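Local coordinates for cyclic nucleotide-binding protein (Brucella abortus biovar 1, PDB 5D1I) that is of unknown function but carries a cyclic nucleotide-binding-like beta-barrel domain of the cupin clan, with DNA-binding transcription factor activity only tentatively assigned, at residues V21-S26 against A94-T99; T67-H72 against R78-P83. All blocks are in the same frame, centred on the assembly; numbering follows the deposited sequence.

Interaction 1: residues V21-S26 against A94-T99; sequences VGLFES and ALIAQT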
ATOM      1  N   VAL A  21       1.116  -0.265   4.387  1.00  9.90           N
ATOM      2  CA  VAL A  21       0.484  -1.051   3.331  1.00  9.23           C
ATOM      3  C   VAL A  21      -1.030  -1.079   3.509  1.00 11.87           C
ATOM      4  O   VAL A  21      -1.523  -1.349   4.597  1.00 11.34           O
ATOM      5  CB  VAL A  21       1.041  -2.484   3.314  1.00 14.58           C
ATOM      6  CG1 VAL A  21       0.327  -3.332   2.286  1.00 14.42           C
ATOM      7  CG2 VAL A  21       2.532  -2.455   3.035  1.00 13.60           C
ATOM      8  N   GLY A  22      -1.763  -0.781   2.438  1.00 14.03           N
ATOM      9  CA  GLY A  22      -3.214  -0.702   2.490  1.00 10.92           C
ATOM     10  C   GLY A  22      -3.898  -1.917   3.089  1.00 11.33           C
ATOM     11  O   GLY A  22      -4.821  -1.791   3.897  1.00 10.97           O
ATOM     12  N   LEU A  23      -3.437  -3.100   2.706  1.00 13.73           N
ATOM     13  CA  LEU A  23      -4.047  -4.335   3.184  1.00 12.43           C
ATOM     14  C   LEU A  23      -3.804  -4.557   4.679  1.00 15.46           C
ATOM     15  O   LEU A  23      -4.584  -5.236   5.341  1.00 16.26           O
ATOM     16  CB  LEU A  23      -3.520  -5.524   2.380  1.00 17.22           C
ATOM     17  CG  LEU A  23      -4.309  -6.831   2.442  1.00 23.98           C
ATOM     18  CD1 LEU A  23      -5.764  -6.589   2.075  1.00 23.96           C
ATOM     19  CD2 LEU A  23      -3.683  -7.863   1.511  1.00 21.79           C
ATOM     20  N   PHE A  24      -2.727  -3.978   5.209  1.00 10.57           N
ATOM     21  CA  PHE A  24      -2.360  -4.184   6.612  1.00 14.25           C
ATOM     22  C   PHE A  24      -2.759  -2.990   7.469  1.00 22.61           C
ATOM     23  O   PHE A  24      -2.409  -2.927   8.649  1.00 17.14           O
ATOM     24  CB  PHE A  24      -0.850  -4.435   6.752  1.00 12.58           C
ATOM     25  CG  PHE A  24      -0.315  -5.472   5.804  1.00 15.98           C
ATOM     26  CD1 PHE A  24      -1.087  -6.562   5.438  1.00 13.65           C
ATOM     27  CD2 PHE A  24       0.958  -5.352   5.275  1.00 15.92           C
ATOM     28  CE1 PHE A  24      -0.601  -7.512   4.560  1.00 15.92           C
ATOM     29  CE2 PHE A  24       1.450  -6.301   4.398  1.00 13.30           C
ATOM     30  CZ  PHE A  24       0.670  -7.382   4.043  1.00 15.87           C
ATOM     31  N   GLU A  25      -3.499  -2.059   6.866  1.00 16.18           N
ATOM     32  CA  GLU A  25      -3.905  -0.802   7.504  1.00 22.49           C
ATOM     33  C   GLU A  25      -4.477  -0.943   8.912  1.00 24.47           C
ATOM     34  O   GLU A  25      -4.084  -0.216   9.822  1.00 24.07           O
ATOM     35  CB  GLU A  25      -4.945  -0.081   6.636  1.00 27.38           C
ATOM     36  CG  GLU A  25      -5.598   1.116   7.333  1.00 25.03           C
ATOM     37  CD  GLU A  25      -6.955   1.497   6.748  1.00 37.81           C
ATOM     38  OE1 GLU A  25      -7.449   0.796   5.834  1.00 28.95           O
ATOM     39  OE2 GLU A  25      -7.532   2.502   7.217  1.00 41.91           O
ATOM     40  N   SER A  26      -5.414  -1.866   9.087  1.00 14.67           N
ATOM     41  CA  SER A  26      -6.142  -1.964  10.347  1.00 22.95           C
ATOM     42  C   SER A  26      -5.486  -2.907  11.356  1.00 24.37           C
ATOM     43  O   SER A  26      -6.051  -3.168  12.418  1.00 24.57           O
ATOM     44  CB  SER A  26      -7.578  -2.418  10.086  1.00 27.25           C
ATOM     45  OG  SER A  26      -7.594  -3.679   9.443  1.00 37.84           O
ATOM     46  N   ALA A  94      -2.348 -10.645  -4.600  1.00 10.01           N
ATOM     47  CA  ALA A  94      -2.119 -12.086  -4.536  1.00 10.84           C
ATOM     48  C   ALA A  94      -2.473 -12.637  -3.161  1.00 11.13           C
ATOM     49  O   ALA A  94      -2.765 -13.819  -3.021  1.00 14.21           O
ATOM     50  CB  ALA A  94      -0.678 -12.415  -4.881  1.00 10.99           C
ATOM     51  N   LEU A  95      -2.456 -11.770  -2.153  1.00 10.57           N
ATOM     52  CA  LEU A  95      -2.717 -12.179  -0.777  1.00 16.27           C
ATOM     53  C   LEU A  95      -4.191 -12.461  -0.530  1.00 17.87           C
ATOM     54  O   LEU A  95      -4.544 -13.153   0.429  1.00 20.17           O
ATOM     55  CB  LEU A  95      -2.235 -11.103   0.202  1.00 18.11           C
ATOM     56  CG  LEU A  95      -0.736 -10.797   0.238  1.00 17.09           C
ATOM     57  CD1 LEU A  95      -0.443  -9.715   1.263  1.00 17.17           C
ATOM     58  CD2 LEU A  95       0.067 -12.046   0.538  1.00 10.80           C
ATOM     59  N   ILE A  96      -5.058 -11.925  -1.388  1.00 14.97           N
ATOM     60  CA  ILE A  96      -6.497 -12.023  -1.153  1.00 17.47           C
ATOM     61  C   ILE A  96      -7.296 -12.520  -2.352  1.00 16.43           C
ATOM     62  O   ILE A  96      -8.518 -12.628  -2.277  1.00 14.48           O
ATOM     63  CB  ILE A  96      -7.081 -10.661  -0.730  1.00 14.96           C
ATOM     64  CG1 ILE A  96      -6.900  -9.630  -1.844  1.00 20.76           C
ATOM     65  CG2 ILE A  96      -6.431 -10.179   0.562  1.00 11.33           C
ATOM     66  CD1 ILE A  96      -7.556  -8.296  -1.557  1.00 16.72           C
ATOM     67  N   ALA A  97      -6.617 -12.818  -3.456  1.00 12.43           N
ATOM     68  CA  ALA A  97      -7.307 -13.281  -4.656  1.00 13.12           C
ATOM     69  C   ALA A  97      -6.384 -14.093  -5.550  1.00 13.49           C
ATOM     70  O   ALA A  97      -5.165 -14.022  -5.421  1.00 15.81           O
ATOM     71  CB  ALA A  97      -7.877 -12.100  -5.424  1.00 13.57           C
ATOM     72  N   GLN A  98      -6.966 -14.878  -6.449  1.00 14.55           N
ATOM     73  CA  GLN A  98      -6.161 -15.641  -7.394  1.00 19.31           C
ATOM     74  C   GLN A  98      -5.658 -14.686  -8.469  1.00 18.63           C
ATOM     75  O   GLN A  98      -6.449 -14.083  -9.191  1.00 21.88           O
ATOM     76  CB  GLN A  98      -6.965 -16.794  -8.000  1.00 22.90           C
ATOM     77  CG  GLN A  98      -6.101 -17.823  -8.714  1.00 31.83           C
ATOM     78  CD  GLN A  98      -6.446 -19.252  -8.342  1.00 42.90           C
ATOM     79  OE1 GLN A  98      -6.904 -20.027  -9.182  1.00 49.86           O
ATOM     80  NE2 GLN A  98      -6.216 -19.615  -7.081  1.00 30.87           N
ATOM     81  N   THR A  99      -4.341 -14.511  -8.547  1.00 17.55           N
ATOM     82  CA  THR A  99      -3.773 -13.512  -9.447  1.00 18.14           C
ATOM     83  C   THR A  99      -2.522 -14.005 -10.162  1.00 16.50           C
ATOM     84  O   THR A  99      -1.961 -15.043  -9.825  1.00 17.74           O
ATOM     85  CB  THR A  99      -3.389 -12.205  -8.709  1.00 24.71           C
ATOM     86  OG1 THR A  99      -2.261 -12.449  -7.864  1.00 28.84           O
ATOM     87  CG2 THR A  99      -4.544 -11.657  -7.872  1.00 28.33           C
TER
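L23 and L95 meet through their methyl ends, a small case of how two loops distant in sequence can be joined by a few branched side chains. CD2 of L23 lies 3.7 Å from CD1 of L95, the two side chains approaching at a slant. The same L23 methyl also rests against CG2 of I96, again at 3.7 Å, and here the two side chains slide past each other in opposite directions. L23 can reach between the two because its CG stands opposite the backbone N (chi1 -163°), which carries the isobutyl group out toward 94-99. F24 joins from the flank: its side chain crosses that of L95 at roughly a right angle, and the ring offers its edge, with CZ 3.8 Å from CD1 of L95 near the ring plane. That one L95 methyl therefore touches both L23 and F24. The short 3-10 turn holding these two residues is fastened by F24 N to V21 O, 3.0 Å apart.

The contact is wholly apolar, while the backbone N of L23 is bonded to the carboxylate of E92. F121 of helix 118-124 touches L23, L95 and I96 together, F24 reaches L32 and L35 of helix 29-38, and L95 leans on A60 of strand 56-63; the loop between helices 11-18 and 29-38 is thus seated against barrel and C-terminal helix alike.

Interaction 2: residues T67-H72 against R78-P83; sequences TITLFH and RVTIRP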
ATOM      1  N   THR A  67      16.100  -0.331  -5.556  1.00 15.65           N
ATOM      2  CA  THR A  67      15.266   0.121  -6.662  1.00 15.22           C
ATOM      3  C   THR A  67      14.949  -1.031  -7.606  1.00 16.97           C
ATOM      4  O   THR A  67      15.834  -1.798  -7.999  1.00 16.13           O
ATOM      5  CB  THR A  67      15.944   1.256  -7.465  1.00 19.57           C
ATOM      6  OG1 THR A  67      16.371   2.292  -6.572  1.00 30.13           O
ATOM      7  CG2 THR A  67      14.982   1.836  -8.488  1.00 24.46           C
ATOM      8  N   ILE A  68      13.679  -1.134  -7.969  1.00 14.24           N
ATOM      9  CA  ILE A  68      13.206  -2.165  -8.871  1.00 14.27           C
ATOM     10  C   ILE A  68      12.503  -1.518 -10.057  1.00 18.71           C
ATOM     11  O   ILE A  68      11.642  -0.658  -9.878  1.00 18.30           O
ATOM     12  CB  ILE A  68      12.245  -3.135  -8.154  1.00 13.19           C
ATOM     13  CG1 ILE A  68      13.027  -4.083  -7.243  1.00 13.46           C
ATOM     14  CG2 ILE A  68      11.410  -3.921  -9.156  1.00 13.17           C
ATOM     15  CD1 ILE A  68      12.143  -4.944  -6.362  1.00 17.04           C
ATOM     16  N   THR A  69      12.885  -1.913 -11.265  1.00 15.48           N
ATOM     17  CA  THR A  69      12.194  -1.450 -12.459  1.00 15.82           C
ATOM     18  C   THR A  69      11.066  -2.404 -12.836  1.00 16.39           C
ATOM     19  O   THR A  69      11.282  -3.610 -12.981  1.00 15.97           O
ATOM     20  CB  THR A  69      13.161  -1.305 -13.645  1.00 17.58           C
ATOM     21  OG1 THR A  69      14.060  -0.226 -13.385  1.00 23.12           O
ATOM     22  CG2 THR A  69      12.400  -1.015 -14.926  1.00 21.83           C
ATOM     23  N   LEU A  70       9.860  -1.859 -12.970  1.00 14.54           N
ATOM     24  CA  LEU A  70       8.712  -2.618 -13.449  1.00 14.24           C
ATOM     25  C   LEU A  70       8.630  -2.494 -14.959  1.00 15.50           C
ATOM     26  O   LEU A  70       8.821  -1.409 -15.503  1.00 18.20           O
ATOM     27  CB  LEU A  70       7.416  -2.115 -12.811  1.00 14.96           C
ATOM     28  CG  LEU A  70       7.367  -2.036 -11.287  1.00 11.92           C
ATOM     29  CD1 LEU A  70       5.986  -1.581 -10.833  1.00 13.86           C
ATOM     30  CD2 LEU A  70       7.720  -3.380 -10.667  1.00 11.76           C
ATOM     31  N   PHE A  71       8.341  -3.594 -15.644  1.00 16.09           N
ATOM     32  CA  PHE A  71       8.332  -3.566 -17.100  1.00 17.58           C
ATOM     33  C   PHE A  71       7.309  -4.523 -17.700  1.00 17.83           C
ATOM     34  O   PHE A  71       6.811  -5.423 -17.025  1.00 17.05           O
ATOM     35  CB  PHE A  71       9.732  -3.890 -17.645  1.00 19.43           C
ATOM     36  CG  PHE A  71      10.271  -5.230 -17.205  1.00 19.32           C
ATOM     37  CD1 PHE A  71       9.977  -6.383 -17.920  1.00 20.28           C
ATOM     38  CD2 PHE A  71      11.084  -5.332 -16.090  1.00 18.73           C
ATOM     39  CE1 PHE A  71      10.478  -7.613 -17.521  1.00 21.47           C
ATOM     40  CE2 PHE A  71      11.584  -6.557 -15.686  1.00 19.06           C
ATOM     41  CZ  PHE A  71      11.284  -7.697 -16.401  1.00 20.03           C
ATOM     42  N   HIS A  72       6.994  -4.310 -18.974  1.00 19.10           N
ATOM     43  CA  HIS A  72       6.159  -5.235 -19.727  1.00 19.82           C
ATOM     44  C   HIS A  72       7.007  -5.960 -20.757  1.00 21.84           C
ATOM     45  O   HIS A  72       7.895  -5.363 -21.359  1.00 27.62           O
ATOM     46  CB  HIS A  72       5.005  -4.503 -20.417  1.00 20.83           C
ATOM     47  CG  HIS A  72       3.888  -4.130 -19.492  1.00 21.61           C
ATOM     48  ND1 HIS A  72       3.242  -5.052 -18.697  1.00 17.33           N
ATOM     49  CD2 HIS A  72       3.298  -2.938 -19.240  1.00 26.43           C
ATOM     50  CE1 HIS A  72       2.306  -4.444 -17.991  1.00 26.11           C
ATOM     51  NE2 HIS A  72       2.319  -3.159 -18.300  1.00 16.25           N
ATOM     52  N   ARG A  78      11.929  -6.252 -23.276  1.00 30.67           N
ATOM     53  CA  ARG A  78      11.339  -5.504 -22.172  1.00 26.83           C
ATOM     54  C   ARG A  78      10.964  -4.079 -22.562  1.00 26.59           C
ATOM     55  O   ARG A  78      11.675  -3.423 -23.322  1.00 28.22           O
ATOM     56  CB  ARG A  78      12.303  -5.445 -20.991  1.00 33.29           C
ATOM     57  CG  ARG A  78      12.577  -6.759 -20.300  1.00 31.27           C
ATOM     58  CD  ARG A  78      13.535  -6.505 -19.158  1.00 24.75           C
ATOM     59  NE  ARG A  78      13.905  -7.708 -18.425  1.00 24.64           N
ATOM     60  CZ  ARG A  78      14.940  -7.764 -17.595  1.00 36.28           C
ATOM     61  NH1 ARG A  78      15.699  -6.691 -17.416  1.00 32.01           N
ATOM     62  NH2 ARG A  78      15.227  -8.890 -16.957  1.00 36.08           N
ATOM     63  N   VAL A  79       9.843  -3.604 -22.028  1.00 24.84           N
ATOM     64  CA  VAL A  79       9.478  -2.199 -22.135  1.00 24.55           C
ATOM     65  C   VAL A  79       9.206  -1.658 -20.734  1.00 25.80           C
ATOM     66  O   VAL A  79       8.274  -2.092 -20.053  1.00 23.99           O
ATOM     67  CB  VAL A  79       8.250  -1.981 -23.043  1.00 31.89           C
ATOM     68  CG1 VAL A  79       7.861  -0.511 -23.063  1.00 30.45           C
ATOM     69  CG2 VAL A  79       8.538  -2.478 -24.455  1.00 30.05           C
ATOM     70  N   THR A  80      10.040  -0.718 -20.308  1.00 22.88           N
ATOM     71  CA  THR A  80       9.991  -0.185 -18.955  1.00 20.68           C
ATOM     72  C   THR A  80       8.678   0.538 -18.663  1.00 26.70           C
ATOM     73  O   THR A  80       8.175   1.294 -19.493  1.00 25.89           O
ATOM     74  CB  THR A  80      11.179   0.777 -18.712  1.00 23.27           C
ATOM     75  OG1 THR A  80      12.401   0.026 -18.711  1.00 25.97           O
ATOM     76  CG2 THR A  80      11.042   1.505 -17.386  1.00 22.58           C
ATOM     77  N   ILE A  81       8.115   0.279 -17.487  1.00 17.82           N
ATOM     78  CA  ILE A  81       6.963   1.030 -17.006  1.00 20.14           C
ATOM     79  C   ILE A  81       7.431   2.202 -16.155  1.00 19.54           C
ATOM     80  O   ILE A  81       7.296   3.361 -16.546  1.00 19.79           O
ATOM     81  CB  ILE A  81       6.012   0.152 -16.177  1.00 18.03           C
ATOM     82  CG1 ILE A  81       5.554  -1.054 -16.995  1.00 21.70           C
ATOM     83  CG2 ILE A  81       4.816   0.959 -15.713  1.00 23.82           C
ATOM     84  CD1 ILE A  81       4.675  -1.999 -16.223  1.00 19.55           C
ATOM     85  N   ARG A  82       7.998   1.879 -14.995  1.00 17.22           N
ATOM     86  CA  ARG A  82       8.477   2.876 -14.044  1.00 18.58           C
ATOM     87  C   ARG A  82       9.310   2.183 -12.968  1.00 20.69           C
ATOM     88  O   ARG A  82       9.202   0.972 -12.791  1.00 21.00           O
ATOM     89  CB  ARG A  82       7.303   3.621 -13.402  1.00 19.85           C
ATOM     90  CG  ARG A  82       6.492   2.745 -12.456  1.00 20.08           C
ATOM     91  CD  ARG A  82       5.336   3.489 -11.809  1.00 20.33           C
ATOM     92  NE  ARG A  82       4.995   2.884 -10.525  1.00 23.01           N
ATOM     93  CZ  ARG A  82       4.162   1.860 -10.384  1.00 24.67           C
ATOM     94  NH1 ARG A  82       3.576   1.334 -11.448  1.00 37.07           N
ATOM     95  NH2 ARG A  82       3.921   1.363  -9.181  1.00 19.68           N
ATOM     96  N   PRO A  83      10.149   2.943 -12.249  1.00 16.20           N
ATOM     97  CA  PRO A  83      10.868   2.358 -11.109  1.00 14.51           C
ATOM     98  C   PRO A  83      10.064   2.422  -9.809  1.00 21.83           C
ATOM     99  O   PRO A  83       9.235   3.316  -9.647  1.00 18.78           O
ATOM    100  CB  PRO A  83      12.123   3.227 -11.013  1.00 15.64           C
ATOM    101  CG  PRO A  83      11.678   4.557 -11.515  1.00 20.82           C
ATOM    102  CD  PRO A  83      10.669   4.275 -12.605  1.00 17.93           C
TER
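R78 lays its side chain over one face of the F71 ring, an example of a cross-strand pair in a hairpin held by stacking as well as CH-pi contact. R78 CD stands 3.6 Å from the ring centroid, only 10° off the normal, which makes the CH-pi contact. Beyond it the guanidinium stacks on the same ring with the planes 30° apart, and NE comes to 3.3 Å from F71 CZ. With R78 extended from CG to NE, its CG, CD and NE all pass over the ring of F71.

On the other side of the sheet I81 places CD1 over a face of the H72 imidazole, 3.6 Å from its centroid and displaced toward the rim. Nearby, CD1 of L70 sits over the R82 guanidinium, the two side chains running alongside each other.

Beneath these pairs the backbones are tied by H72 N to V79 O at 2.8 Å and V79 N to H72 O at 2.7 Å. Farther along, L70 N bonds to R82 O at 2.9 Å, and L70 O takes I81 N at 2.7 Å plus a weak bond from R82 N. I81 and R82 thus both face L70, a classic beta bulge.

A second shell fixes the polar ends: E49 forms a salt bridge with R78 NH2, E53 is hydrogen-bonded to H72 ND1, and R82 binds backbone carbonyls of E25 and G19 of the second subunit. Strands 68-74 and 77-84 form an antiparallel beta hairpin at the edge of a four-stranded sheet, within the barrel expected of a cyclic nucleotide-binding domain.

In the fold
Interactions 1 and 2 illustrate two kinds of contact in one small domain: the first joins two loops far apart in sequence, the second neighbouring strands of a hairpin. Their centres are about 22 Å apart and their nearest atoms about 13 Å, so they do not touch. In sequence the hairpin falls entirely between V21-S26 and A94-T99. The second subunit connects them: R82 of interaction 2 bonds to the carbonyl oxygen of E25 in the 21-26 segment of the other copy, and E25 of interaction 1 reciprocally receives R82 of that copy. The loop and the hairpin therefore meet across the dimer, although they stay apart within each chain.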